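Long-range contacts in MDM10 isoform 1 (Saccharomyces cerevisiae, PDB 7BTX), which forms part of the complex tethering the endoplasmic reticulum to mitochondria and takes part in late assembly of the outer-membrane TOM translocase: residues Arg209-Phe214 with Ser230-Ala235; Asn22-Ile27 with Ser249-Tyr254; Arg263-Thr268 with Ser280-Lys285; Gln164-Leu169 with Tyr185-Ser190; Ala29-Leu34 with Cys293-Phe298. All coordinates share one frame; numbering follows the deposited sequence.

Contact 1 of 5, residues Arg209-Phe214 with Ser230-Ala235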
# COMPACT_ATOMS: atom_id res chain seq x y z
N ARG D 209 -43.48 -6.80 5.21
CA ARG D 209 -43.46 -6.30 6.57
C ARG D 209 -44.84 -5.75 6.89
O ARG D 209 -45.57 -5.35 5.99
CB ARG D 209 -42.43 -5.19 6.80
CG ARG D 209 -40.98 -5.57 6.66
CD ARG D 209 -40.14 -4.36 7.02
NE ARG D 209 -38.84 -4.37 6.37
CZ ARG D 209 -38.24 -3.27 5.91
NH1 ARG D 209 -37.05 -3.36 5.33
NH2 ARG D 209 -38.83 -2.10 6.03
N VAL D 210 -45.17 -5.70 8.17
CA VAL D 210 -46.41 -5.10 8.63
C VAL D 210 -46.19 -4.68 10.07
O VAL D 210 -45.42 -5.30 10.79
CB VAL D 210 -47.61 -6.07 8.46
CG1 VAL D 210 -47.45 -7.33 9.29
CG2 VAL D 210 -48.94 -5.38 8.74
N LEU D 211 -46.80 -3.57 10.48
CA LEU D 211 -46.73 -3.11 11.85
C LEU D 211 -48.09 -2.55 12.23
O LEU D 211 -48.41 -1.40 11.92
CB LEU D 211 -45.63 -2.06 12.01
CG LEU D 211 -45.23 -1.59 13.41
CD1 LEU D 211 -43.75 -1.37 13.46
CD2 LEU D 211 -45.92 -0.29 13.78
N HIS D 212 -48.90 -3.38 12.88
CA HIS D 212 -50.28 -3.02 13.20
C HIS D 212 -50.30 -2.32 14.54
O HIS D 212 -50.20 -2.94 15.60
CB HIS D 212 -51.17 -4.26 13.20
CG HIS D 212 -52.63 -3.94 13.21
ND1 HIS D 212 -53.45 -4.20 12.13
CD2 HIS D 212 -53.42 -3.38 14.16
CE1 HIS D 212 -54.68 -3.81 12.42
NE2 HIS D 212 -54.69 -3.32 13.65
N ASN D 213 -50.44 -1.00 14.50
CA ASN D 213 -50.58 -0.23 15.72
C ASN D 213 -51.97 -0.42 16.32
O ASN D 213 -52.98 -0.42 15.61
CB ASN D 213 -50.32 1.25 15.43
CG ASN D 213 -50.13 2.07 16.68
OD1 ASN D 213 -49.99 1.53 17.77
ND2 ASN D 213 -50.10 3.38 16.52
N PHE D 214 -52.02 -0.58 17.64
CA PHE D 214 -53.26 -0.63 18.40
C PHE D 214 -53.35 0.63 19.27
O PHE D 214 -52.50 1.52 19.20
CB PHE D 214 -53.33 -1.88 19.28
CG PHE D 214 -53.29 -3.17 18.52
CD1 PHE D 214 -54.41 -3.64 17.86
CD2 PHE D 214 -52.14 -3.94 18.50
CE1 PHE D 214 -54.38 -4.84 17.17
CE2 PHE D 214 -52.10 -5.14 17.81
CZ PHE D 214 -53.22 -5.59 17.15
N SER D 230 -49.26 2.97 23.52
CA SER D 230 -49.45 2.46 22.17
C SER D 230 -48.80 1.10 21.98
O SER D 230 -47.62 1.02 21.62
CB SER D 230 -48.90 3.45 21.15
OG SER D 230 -47.54 3.20 20.88
N LEU D 231 -49.56 0.03 22.18
CA LEU D 231 -49.03 -1.31 21.95
C LEU D 231 -49.04 -1.62 20.47
O LEU D 231 -50.10 -1.93 19.91
CB LEU D 231 -49.83 -2.35 22.74
CG LEU D 231 -49.33 -3.79 22.86
CD1 LEU D 231 -49.73 -4.34 24.21
CD2 LEU D 231 -49.88 -4.71 21.78
N SER D 232 -47.89 -1.54 19.81
CA SER D 232 -47.80 -1.97 18.43
C SER D 232 -47.56 -3.47 18.35
O SER D 232 -47.41 -4.16 19.36
CB SER D 232 -46.67 -1.23 17.72
OG SER D 232 -46.28 -1.94 16.58
N LEU D 233 -47.53 -3.98 17.12
CA LEU D 233 -47.28 -5.40 16.87
C LEU D 233 -46.83 -5.57 15.43
O LEU D 233 -47.54 -5.15 14.51
CB LEU D 233 -48.54 -6.23 17.14
CG LEU D 233 -48.44 -7.75 17.37
CD1 LEU D 233 -49.60 -8.18 18.24
CD2 LEU D 233 -48.40 -8.59 16.10
N GLY D 234 -45.69 -6.19 15.22
CA GLY D 234 -45.16 -6.29 13.87
C GLY D 234 -44.75 -7.69 13.46
O GLY D 234 -44.63 -8.58 14.31
N ALA D 235 -44.54 -7.89 12.17
CA ALA D 235 -44.06 -9.16 11.66
C ALA D 235 -43.27 -8.92 10.37
O ALA D 235 -43.35 -7.85 9.77
CB ALA D 235 -45.22 -10.12 11.43

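Contact 2 of 5, residues Asn22-Ile27 with Ser249-Tyr254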
# COMPACT_ATOMS: atom_id res chain seq x y z
N ASN D 22 -43.94 4.10 12.37
CA ASN D 22 -44.72 2.89 12.18
C ASN D 22 -44.04 1.87 11.29
O ASN D 22 -44.67 0.88 10.90
CB ASN D 22 -46.10 3.23 11.61
CG ASN D 22 -47.07 3.67 12.67
OD1 ASN D 22 -47.43 4.85 12.75
ND2 ASN D 22 -47.52 2.73 13.49
N SER D 23 -42.77 2.05 10.94
CA SER D 23 -42.09 1.11 10.06
C SER D 23 -41.52 -0.04 10.87
O SER D 23 -41.15 0.14 12.03
CB SER D 23 -40.99 1.82 9.28
OG SER D 23 -40.39 0.94 8.34
N TYR D 24 -41.43 -1.22 10.26
CA TYR D 24 -40.81 -2.36 10.92
C TYR D 24 -39.32 -2.40 10.61
O TYR D 24 -38.77 -3.42 10.20
CB TYR D 24 -41.49 -3.66 10.47
CG TYR D 24 -41.23 -4.85 11.37
CD1 TYR D 24 -41.76 -4.90 12.65
CD2 TYR D 24 -40.48 -5.93 10.92
CE1 TYR D 24 -41.52 -5.98 13.46
CE2 TYR D 24 -40.23 -7.01 11.74
CZ TYR D 24 -40.76 -7.03 13.00
OH TYR D 24 -40.51 -8.12 13.81
N GLU D 25 -38.64 -1.27 10.79
CA GLU D 25 -37.19 -1.25 10.84
C GLU D 25 -36.78 -0.24 11.89
O GLU D 25 -35.60 -0.11 12.23
CB GLU D 25 -36.60 -0.91 9.47
CG GLU D 25 -37.17 0.34 8.85
CD GLU D 25 -36.39 0.81 7.65
OE1 GLU D 25 -35.36 0.18 7.33
OE2 GLU D 25 -36.80 1.80 7.01
N ASP D 26 -37.78 0.46 12.43
CA ASP D 26 -37.59 1.41 13.51
C ASP D 26 -38.37 0.98 14.74
O ASP D 26 -38.70 1.81 15.59
CB ASP D 26 -38.02 2.82 13.08
CG ASP D 26 -37.14 3.39 12.00
OD1 ASP D 26 -37.60 3.49 10.85
OD2 ASP D 26 -35.99 3.77 12.30
N ILE D 27 -38.68 -0.31 14.84
CA ILE D 27 -39.42 -0.84 15.97
C ILE D 27 -38.43 -1.10 17.10
O ILE D 27 -38.70 -0.78 18.26
CB ILE D 27 -40.25 -2.08 15.56
CG1 ILE D 27 -40.97 -2.69 16.76
CG2 ILE D 27 -39.42 -3.11 14.79
CD1 ILE D 27 -42.22 -3.42 16.37
N SER D 249 -40.03 -12.98 11.72
CA SER D 249 -39.81 -12.27 12.98
C SER D 249 -41.17 -11.86 13.50
O SER D 249 -42.18 -11.96 12.80
CB SER D 249 -38.90 -11.06 12.80
OG SER D 249 -38.74 -10.37 14.03
N THR D 250 -41.19 -11.41 14.75
CA THR D 250 -42.40 -10.90 15.40
C THR D 250 -41.97 -10.01 16.55
O THR D 250 -41.21 -10.45 17.42
CB THR D 250 -43.29 -12.03 15.92
OG1 THR D 250 -43.74 -12.85 14.83
CG2 THR D 250 -44.49 -11.47 16.64
N THR D 251 -42.42 -8.77 16.58
CA THR D 251 -41.97 -7.83 17.58
C THR D 251 -43.18 -7.14 18.22
O THR D 251 -44.23 -7.01 17.60
CB THR D 251 -40.98 -6.86 16.94
OG1 THR D 251 -40.10 -7.58 16.07
CG2 THR D 251 -40.12 -6.17 17.97
N LEU D 252 -43.04 -6.72 19.47
CA LEU D 252 -44.19 -6.30 20.28
C LEU D 252 -43.90 -5.04 21.09
O LEU D 252 -44.02 -5.07 22.31
CB LEU D 252 -44.62 -7.46 21.19
CG LEU D 252 -46.01 -7.53 21.81
CD1 LEU D 252 -47.07 -7.14 20.82
CD2 LEU D 252 -46.27 -8.93 22.34
N ARG D 253 -43.45 -3.96 20.44
CA ARG D 253 -43.10 -2.75 21.19
C ARG D 253 -44.33 -2.13 21.86
O ARG D 253 -45.47 -2.37 21.46
CB ARG D 253 -42.44 -1.71 20.29
CG ARG D 253 -43.36 -1.05 19.30
CD ARG D 253 -42.66 0.03 18.49
NE ARG D 253 -42.29 1.18 19.30
CZ ARG D 253 -43.10 2.20 19.56
NH1 ARG D 253 -44.33 2.22 19.06
NH2 ARG D 253 -42.68 3.21 20.30
N TYR D 254 -44.08 -1.35 22.90
CA TYR D 254 -45.14 -0.82 23.75
C TYR D 254 -44.66 0.49 24.36
O TYR D 254 -43.96 0.50 25.37
CB TYR D 254 -45.52 -1.83 24.82
CG TYR D 254 -46.45 -1.32 25.89
CD1 TYR D 254 -47.71 -0.84 25.58
CD2 TYR D 254 -46.08 -1.35 27.23
CE1 TYR D 254 -48.57 -0.39 26.56
CE2 TYR D 254 -46.93 -0.91 28.22
CZ TYR D 254 -48.17 -0.42 27.88
OH TYR D 254 -49.02 0.03 28.86

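Contact 3 of 5, residues Arg263-Thr268 with Ser280-Lys285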
# COMPACT_ATOMS: atom_id res chain seq x y z
N ARG D 263 -40.37 10.96 31.50
CA ARG D 263 -39.84 9.85 30.71
C ARG D 263 -40.95 9.03 30.07
O ARG D 263 -41.99 8.77 30.70
CB ARG D 263 -38.97 8.93 31.58
CG ARG D 263 -39.61 8.51 32.91
CD ARG D 263 -38.56 8.07 33.91
NE ARG D 263 -38.44 6.62 33.98
CZ ARG D 263 -37.61 5.97 34.79
NH1 ARG D 263 -37.57 4.65 34.79
NH2 ARG D 263 -36.83 6.65 35.62
N PRO D 264 -40.79 8.64 28.82
CA PRO D 264 -41.56 7.51 28.30
C PRO D 264 -40.90 6.18 28.64
O PRO D 264 -39.88 6.15 29.34
CB PRO D 264 -41.57 7.76 26.79
CG PRO D 264 -40.34 8.54 26.55
CD PRO D 264 -40.18 9.43 27.74
N LEU D 265 -41.48 5.08 28.17
CA LEU D 265 -40.88 3.76 28.32
C LEU D 265 -41.09 3.00 27.02
O LEU D 265 -42.01 3.31 26.26
CB LEU D 265 -41.51 2.99 29.48
CG LEU D 265 -41.17 3.37 30.92
CD1 LEU D 265 -42.10 4.45 31.45
CD2 LEU D 265 -41.26 2.14 31.80
N THR D 266 -40.24 2.01 26.74
CA THR D 266 -40.42 1.22 25.53
C THR D 266 -40.03 -0.22 25.78
O THR D 266 -38.86 -0.58 25.70
CB THR D 266 -39.61 1.79 24.36
OG1 THR D 266 -39.89 3.19 24.20
CG2 THR D 266 -39.95 1.08 23.07
N LEU D 267 -41.01 -1.06 26.10
CA LEU D 267 -40.74 -2.48 26.26
C LEU D 267 -40.97 -3.19 24.93
O LEU D 267 -41.98 -2.96 24.26
CB LEU D 267 -41.63 -3.08 27.34
CG LEU D 267 -41.29 -2.81 28.81
CD1 LEU D 267 -41.87 -1.49 29.30
CD2 LEU D 267 -41.76 -3.95 29.68
N THR D 268 -40.03 -4.05 24.54
CA THR D 268 -39.98 -4.56 23.18
C THR D 268 -39.67 -6.06 23.17
O THR D 268 -38.53 -6.50 23.15
CB THR D 268 -38.96 -3.80 22.34
OG1 THR D 268 -39.16 -2.39 22.52
CG2 THR D 268 -39.11 -4.13 20.89
N SER D 280 -35.53 -9.20 24.17
CA SER D 280 -36.37 -8.39 25.04
C SER D 280 -35.62 -7.12 25.39
O SER D 280 -34.42 -7.18 25.69
CB SER D 280 -36.75 -9.15 26.31
OG SER D 280 -37.52 -8.35 27.17
N THR D 281 -36.29 -5.98 25.37
CA THR D 281 -35.62 -4.70 25.51
C THR D 281 -36.45 -3.78 26.38
O THR D 281 -37.62 -3.54 26.09
CB THR D 281 -35.40 -4.06 24.14
OG1 THR D 281 -34.40 -4.78 23.42
CG2 THR D 281 -34.97 -2.62 24.28
N TYR D 282 -35.85 -3.27 27.44
CA TYR D 282 -36.40 -2.17 28.21
C TYR D 282 -35.66 -0.91 27.81
O TYR D 282 -34.46 -0.94 27.54
CB TYR D 282 -36.26 -2.44 29.71
CG TYR D 282 -36.71 -1.31 30.60
CD1 TYR D 282 -35.80 -0.44 31.17
CD2 TYR D 282 -38.05 -1.13 30.88
CE1 TYR D 282 -36.20 0.58 31.99
CE2 TYR D 282 -38.47 -0.12 31.70
CZ TYR D 282 -37.54 0.74 32.25
OH TYR D 282 -37.96 1.76 33.07
N SER D 283 -36.37 0.21 27.76
CA SER D 283 -35.78 1.46 27.29
C SER D 283 -36.46 2.65 27.94
O SER D 283 -37.52 3.08 27.49
CB SER D 283 -35.88 1.57 25.77
OG SER D 283 -35.40 2.82 25.34
N ALA D 284 -35.86 3.19 28.98
CA ALA D 284 -36.44 4.31 29.70
C ALA D 284 -35.82 5.61 29.22
O ALA D 284 -35.04 5.65 28.27
CB ALA D 284 -36.25 4.11 31.20
N LYS D 285 -36.20 6.71 29.87
CA LYS D 285 -35.66 8.03 29.55
C LYS D 285 -35.35 8.77 30.85
O LYS D 285 -35.80 9.89 31.07
CB LYS D 285 -36.62 8.82 28.67
CG LYS D 285 -35.91 9.82 27.77
CD LYS D 285 -36.83 10.94 27.32
CE LYS D 285 -36.03 12.14 26.84
NZ LYS D 285 -35.28 12.77 27.96

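Contact 4 of 5, residues Gln164-Leu169 with Tyr185-Ser190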
# COMPACT_ATOMS: atom_id res chain seq x y z
N GLN D 164 -50.92 7.63 0.69
CA GLN D 164 -50.76 6.48 1.56
C GLN D 164 -50.04 5.36 0.81
O GLN D 164 -50.36 4.18 1.00
CB GLN D 164 -52.11 6.00 2.06
CG GLN D 164 -52.70 6.84 3.18
CD GLN D 164 -54.10 6.42 3.55
OE1 GLN D 164 -54.62 5.44 3.03
NE2 GLN D 164 -54.72 7.17 4.45
N THR D 165 -49.08 5.71 -0.04
CA THR D 165 -48.38 4.77 -0.90
C THR D 165 -47.05 5.40 -1.31
O THR D 165 -47.00 6.59 -1.62
CB THR D 165 -49.23 4.41 -2.13
OG1 THR D 165 -50.39 3.68 -1.72
CG2 THR D 165 -48.48 3.61 -3.15
N GLN D 166 -45.99 4.61 -1.29
CA GLN D 166 -44.68 5.09 -1.71
C GLN D 166 -43.95 3.96 -2.42
O GLN D 166 -44.16 2.79 -2.13
CB GLN D 166 -43.87 5.57 -0.52
CG GLN D 166 -42.92 6.68 -0.84
CD GLN D 166 -42.08 7.06 0.34
OE1 GLN D 166 -41.28 6.27 0.81
NE2 GLN D 166 -42.27 8.27 0.84
N PHE D 167 -43.09 4.34 -3.36
CA PHE D 167 -42.25 3.39 -4.07
C PHE D 167 -40.80 3.79 -3.86
O PHE D 167 -40.49 4.98 -3.74
CB PHE D 167 -42.58 3.35 -5.56
CG PHE D 167 -41.71 2.42 -6.35
CD1 PHE D 167 -41.84 1.05 -6.21
CD2 PHE D 167 -40.76 2.91 -7.23
CE1 PHE D 167 -41.04 0.18 -6.93
CE2 PHE D 167 -39.96 2.05 -7.95
CZ PHE D 167 -40.10 0.69 -7.80
N MET D 168 -39.91 2.81 -3.82
CA MET D 168 -38.50 3.08 -3.56
C MET D 168 -37.63 2.11 -4.33
O MET D 168 -37.93 0.92 -4.38
CB MET D 168 -38.18 2.97 -2.08
CG MET D 168 -38.36 4.23 -1.29
SD MET D 168 -37.58 4.05 0.31
CE MET D 168 -36.02 3.34 -0.18
N LEU D 169 -36.56 2.62 -4.92
CA LEU D 169 -35.52 1.81 -5.52
C LEU D 169 -34.21 2.07 -4.79
O LEU D 169 -33.99 3.16 -4.27
CB LEU D 169 -35.36 2.13 -7.01
CG LEU D 169 -36.15 1.28 -7.99
CD1 LEU D 169 -36.41 2.06 -9.24
CD2 LEU D 169 -35.38 0.03 -8.31
N TYR D 185 -38.92 -1.28 -2.93
CA TYR D 185 -39.70 -1.15 -1.70
C TYR D 185 -41.03 -0.50 -2.05
O TYR D 185 -41.09 0.72 -2.23
CB TYR D 185 -38.99 -0.32 -0.63
CG TYR D 185 -37.68 -0.85 -0.13
CD1 TYR D 185 -36.51 -0.69 -0.86
CD2 TYR D 185 -37.59 -1.47 1.11
CE1 TYR D 185 -35.32 -1.16 -0.40
CE2 TYR D 185 -36.40 -1.95 1.58
CZ TYR D 185 -35.26 -1.79 0.81
OH TYR D 185 -34.05 -2.26 1.27
N PHE D 186 -42.08 -1.30 -2.15
CA PHE D 186 -43.42 -0.76 -2.18
C PHE D 186 -43.97 -0.76 -0.77
O PHE D 186 -43.78 -1.73 -0.03
CB PHE D 186 -44.31 -1.58 -3.10
CG PHE D 186 -45.66 -0.99 -3.33
CD1 PHE D 186 -45.82 0.04 -4.23
CD2 PHE D 186 -46.76 -1.46 -2.64
CE1 PHE D 186 -47.06 0.59 -4.44
CE2 PHE D 186 -48.00 -0.91 -2.85
CZ PHE D 186 -48.15 0.11 -3.75
N GLN D 187 -44.64 0.32 -0.38
CA GLN D 187 -45.09 0.43 1.01
C GLN D 187 -46.37 1.25 1.09
O GLN D 187 -46.39 2.41 0.68
CB GLN D 187 -43.99 1.04 1.88
CG GLN D 187 -43.21 2.15 1.24
CD GLN D 187 -41.95 2.50 1.99
OE1 GLN D 187 -41.72 1.99 3.08
NE2 GLN D 187 -41.13 3.35 1.41
N ARG D 188 -47.42 0.65 1.63
CA ARG D 188 -48.72 1.30 1.76
C ARG D 188 -48.94 1.67 3.23
O ARG D 188 -49.21 0.83 4.08
CB ARG D 188 -49.84 0.40 1.24
CG ARG D 188 -51.23 0.99 1.45
CD ARG D 188 -52.25 0.40 0.50
NE ARG D 188 -52.88 -0.79 1.04
CZ ARG D 188 -52.87 -1.98 0.46
NH1 ARG D 188 -52.25 -2.14 -0.71
NH2 ARG D 188 -53.47 -3.01 1.02
N ASP D 189 -48.83 2.96 3.51
CA ASP D 189 -49.08 3.45 4.86
C ASP D 189 -50.57 3.54 5.13
O ASP D 189 -51.38 3.62 4.20
CB ASP D 189 -48.44 4.82 5.05
CG ASP D 189 -48.27 5.19 6.50
OD1 ASP D 189 -48.37 4.29 7.35
OD2 ASP D 189 -48.04 6.38 6.80
N SER D 190 -50.92 3.50 6.40
CA SER D 190 -52.25 3.86 6.89
C SER D 190 -52.04 4.54 8.23
O SER D 190 -50.91 4.93 8.55
CB SER D 190 -53.15 2.64 7.00
OG SER D 190 -54.27 2.92 7.82

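Contact 5 of 5, residues Ala29-Leu34 with Cys293-Phe298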
# COMPACT_ATOMS: atom_id res chain seq x y z
N ALA D 29 -35.41 0.66 17.45
CA ALA D 29 -34.53 1.71 16.96
C ALA D 29 -33.79 2.31 18.14
O ALA D 29 -32.61 2.69 18.02
CB ALA D 29 -35.31 2.78 16.21
N THR D 30 -34.47 2.40 19.27
CA THR D 30 -33.84 2.89 20.48
C THR D 30 -32.89 1.85 21.07
O THR D 30 -31.93 2.20 21.75
CB THR D 30 -34.92 3.30 21.48
OG1 THR D 30 -35.92 4.04 20.79
CG2 THR D 30 -34.35 4.21 22.54
N SER D 31 -33.12 0.57 20.78
CA SER D 31 -32.21 -0.50 21.16
C SER D 31 -31.05 -0.67 20.19
O SER D 31 -30.21 -1.55 20.42
CB SER D 31 -32.97 -1.82 21.27
OG SER D 31 -32.08 -2.92 21.15
N ARG D 32 -31.00 0.09 19.11
CA ARG D 32 -29.85 0.09 18.22
C ARG D 32 -29.05 1.37 18.30
O ARG D 32 -27.85 1.36 17.99
CB ARG D 32 -30.29 -0.14 16.77
CG ARG D 32 -31.01 -1.45 16.55
CD ARG D 32 -31.13 -1.77 15.07
NE ARG D 32 -31.51 -0.61 14.28
CZ ARG D 32 -32.71 -0.43 13.74
NH1 ARG D 32 -33.66 -1.34 13.92
NH2 ARG D 32 -32.98 0.65 13.03
N THR D 33 -29.67 2.46 18.72
CA THR D 33 -29.00 3.72 18.95
C THR D 33 -28.26 3.71 20.28
O THR D 33 -27.15 4.25 20.39
CB THR D 33 -30.03 4.86 18.90
OG1 THR D 33 -30.61 4.91 17.59
CG2 THR D 33 -29.41 6.21 19.20
N LEU D 34 -28.82 3.03 21.27
CA LEU D 34 -28.23 3.02 22.61
C LEU D 34 -27.25 1.88 22.83
O LEU D 34 -26.44 1.96 23.76
CB LEU D 34 -29.34 2.97 23.66
CG LEU D 34 -30.09 4.30 23.74
CD1 LEU D 34 -31.28 4.27 24.65
CD2 LEU D 34 -29.12 5.29 24.26
N CYS D 293 -31.15 1.95 28.38
CA CYS D 293 -31.66 0.81 27.61
C CYS D 293 -31.02 -0.46 28.15
O CYS D 293 -29.80 -0.62 28.11
CB CYS D 293 -31.38 0.96 26.13
SG CYS D 293 -31.94 -0.41 25.11
N ALA D 294 -31.86 -1.38 28.64
CA ALA D 294 -31.37 -2.64 29.19
C ALA D 294 -31.98 -3.82 28.42
O ALA D 294 -33.04 -4.34 28.74
CB ALA D 294 -31.70 -2.73 30.67
N LYS D 295 -31.27 -4.25 27.39
CA LYS D 295 -31.73 -5.38 26.60
C LYS D 295 -31.34 -6.69 27.26
O LYS D 295 -30.15 -6.93 27.52
CB LYS D 295 -31.17 -5.32 25.19
CG LYS D 295 -31.39 -6.59 24.40
CD LYS D 295 -31.15 -6.39 22.93
CE LYS D 295 -29.69 -6.49 22.59
NZ LYS D 295 -29.46 -6.38 21.12
N TYR D 296 -32.31 -7.55 27.52
CA TYR D 296 -32.06 -8.91 27.96
C TYR D 296 -32.34 -9.85 26.80
O TYR D 296 -33.49 -10.00 26.38
CB TYR D 296 -32.93 -9.29 29.16
CG TYR D 296 -32.84 -10.77 29.49
CD1 TYR D 296 -31.65 -11.32 29.95
CD2 TYR D 296 -33.93 -11.60 29.31
CE1 TYR D 296 -31.56 -12.66 30.24
CE2 TYR D 296 -33.85 -12.95 29.60
CZ TYR D 296 -32.66 -13.47 30.06
OH TYR D 296 -32.57 -14.81 30.36
N ASP D 297 -31.29 -10.46 26.27
CA ASP D 297 -31.43 -11.37 25.15
C ASP D 297 -31.57 -12.80 25.66
O ASP D 297 -31.34 -13.08 26.84
CB ASP D 297 -30.24 -11.21 24.22
CG ASP D 297 -30.54 -11.62 22.81
OD1 ASP D 297 -30.78 -10.74 21.97
OD2 ASP D 297 -30.53 -12.84 22.54
N PHE D 298 -31.95 -13.71 24.77
CA PHE D 298 -32.12 -15.11 25.14
C PHE D 298 -31.98 -15.99 23.91
O PHE D 298 -31.64 -15.50 22.83
CB PHE D 298 -33.48 -15.32 25.82
CG PHE D 298 -33.54 -16.53 26.71
CD1 PHE D 298 -32.61 -16.69 27.73
CD2 PHE D 298 -34.49 -17.51 26.51
CE1 PHE D 298 -32.64 -17.81 28.55
CE2 PHE D 298 -34.53 -18.63 27.33
CZ PHE D 298 -33.61 -18.78 28.35

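Contact 1 of 5, residues Arg209-Phe214 with Ser230-Ala235
Val210 and Ala235 meet as an antiparallel hydrogen-bonded pair: Val210 N gives to Ala235 O at 3.2 Å, and Ala235 N gives back to Val210 O at 3.1 Å. Their small aliphatic side chains share one face of the sheet, Val210 CG1 lying 4.2 Å from Ala235 CB. In the next, non-hydrogen-bonded pair, Leu211 stands against Gly234, which has no side chain to set beside it. His212 N then reaches Leu233 O at 2.8 Å, and Phe214 N bonds to Leu231 O. Phe214 CG is anti to its carbonyl carbon (chi1 -61°); the ring meets Leu231 O at its edge and brings CE2 to 3.8 Å from Leu233 CB, while His212 CD2 lies over the rim of one face. Further out, Leu211 packs on Asn22, and Arg209 turns off to a salt bridge with Glu196 on strand 194-199. Backbone bonds thus carry this joint in the barrel wall, and side chains add a lighter, mixed layer: aliphatic at Val210 and Ala235, with a hydroxyl beside Leu211 at Ser232.

Contact 2 of 5, residues Asn22-Ile27 with Ser249-Tyr254
Tyr24 reaches strand 245-258 with its phenol oxygen, which is hydrogen-bonded to Ser249 OG at 2.9 Å from Tyr24 OH. Thr251 OG1 is also modelled within bonding reach of that oxygen, but at a doubtfully short length. Both hydroxyls sit at the edge of the ring, near its plane, as suits a phenol, and Ser249 OG is also bonded to Trp271 O. With CG anti to the backbone N (chi1 -162°), the ring extends from the centre of an inverse gamma turn to the strand. As in related mitochondrial outer-membrane barrels, the N-terminal segment probably lines the inside of the wall, and here an irregular stretch meets alternate residues of one strand. The rest is mostly aliphatic. Ile27 CD1 lies 3.7 Å from Thr251 CB, the two side chains running antiparallel alongside one another. Ile27 CG1 comes within 3.6 Å of Arg253 CD, so a branched aliphatic residue covers the methylene part of the arginine, whose guanidinium has Ile27 O at its edge. Ile27 also touches Leu211 on strand 209-211.

Contact 3 of 5, residues Arg263-Thr268 with Ser280-Lys285
Tyr282 lies across the side chains of Leu265 and Leu267 on one face of the hairpin formed by strands 263-269 and 280-284. This is the more open face, probably turned toward the membrane, where leucine and tyrosine are at home. Leu265 makes the closer approach, its CD2 methyl 3.6 Å from Tyr282 CE2, whereas the exposed Leu267 brings CD1 to the ring edge, 4.1 Å from Tyr282 CD2. A chi1 of 176° lays the tyrosine ring along the neighbouring strand and carries its hydroxyl to Arg263. There Arg263 NH1 makes only a weak hydrogen bond to Tyr282 OH at 3.4 Å, the guanidinium and ring planes 59° apart. A serine in place of Tyr282 would probably leave both leucines without their aromatic neighbour and Arg263 NH1 without this partner. The other face is the closely packed one: Thr268 and Thr281 are buried with their CB atoms 4.0 Å apart, and Ser283 lies buried beside Thr266. The backbone ladder is uneven. Thr268 N bonds to Thr281 O at 2.9 Å, the return bond being weak, and Thr266 N to Ser283 O is weak as well. At the looser end Pro264 CD touches Lys285 CD at 3.7 Å, the lysine amine being bonded onward to Gly287 O. Small hydroxyl residues let another element come close: Thr281 and Ser283 meet helix 30-33, while strands 245-258 and 292-297 continue the sheet on its two sides.

Contact 4 of 5, residues Gln164-Leu169 with Tyr185-Ser190
Gln166 and Gln187 form a hydrogen-bonded pair in an antiparallel hairpin of the barrel wall, where strands 165-174 and 179-189 run side by side. Gln166 N gives to Gln187 O at 3.0 Å, and Gln187 N returns to Gln166 O at 3.1 Å. Their side chains point the same way, Gln166 OE1 lying 3.0 Å from Gln187 NE2 with the amide planes 70° apart; Tyr13 OH of helix 5-16 bonds to Gln187 NE2 and weakly to Gln166 OE1. On the same face, Met168 and Tyr185 pack CB to CB at 3.7 Å, and Met168 SD stands obliquely by the tyrosine ring in a Met-aromatic contact. On the opposite face, Thr165 CG2 touches Phe186 CZ at 3.6 Å, while Thr165 OG1 bonds to Gln164 O from above its carbonyl plane. With a glycine in place of Thr165, the Phe186 ring would probably lose its methyl neighbour and turn more easily. The chemistry splits by face: two neighbouring amides suit the buried side, shared with Tyr185, where Tyr13 supplies a hydroxyl, and Phe167 and Phe186 the other.

Contact 5 of 5, residues Ala29-Leu34 with Cys293-Phe298
The helical turn 30-33 and the following Leu34, in the N-terminal part of the chain, pack against strand 292-297 of the barrel wall, chiefly at Cys293. Leu34 CD1 comes to 3.6 Å from Cys293 CB, with Leu34 CB also near Cys293 CB. The cysteine's SG stands trans to its own amide nitrogen (chi1 179°), which carries the sulfur toward the helical turn, 4.0 Å from Ser31 CA. Ser31 OG in turn lies 4.0 Å from Lys295 CD, meeting the aliphatic part of the lysine. Small residues such as serine and cysteine suit this place because they let helix and strand approach closely. The turn is closed from within: Thr33 N and Thr33 OG1, each at 3.0 Å, reach Ala29 O from opposite faces of its plane. Outside the pair, Arg32 is bonded to Glu25 O, and Thr281 of the adjoining strand touches both Ser31 and Cys293. No hydrogen bond joins the two segments, which implies that their mutual fit rests on van der Waals contact, with the polar bonds kept inside the turn or given to other neighbours.

Contacts 1, 3 and 4 pair neighbouring strands in separate parts of one barrel wall; all three are partly buried and use backbone ladders, though that of contact 3 is weak. Contacts 2 and 5 differ in kind, each setting N-terminal residues against a strand reached more than two hundred residues later. Contact 5 is buried and without a hydrogen bond between its segments, whereas contact 2 mixes hydroxyl bonding with aliphatic packing. Strands 230-240 and 245-258 are neighbours, so contacts 1 and 2 touch, Gly234 N probably bonding to Thr251 O; contacts 3 and 5 adjoin likewise through Tyr282 O and Ala294 N. Contact 4 meets contact 1 where Arg209 packs on Tyr185, but lies about 28 Å, centre to centre, from contacts 3 and 5.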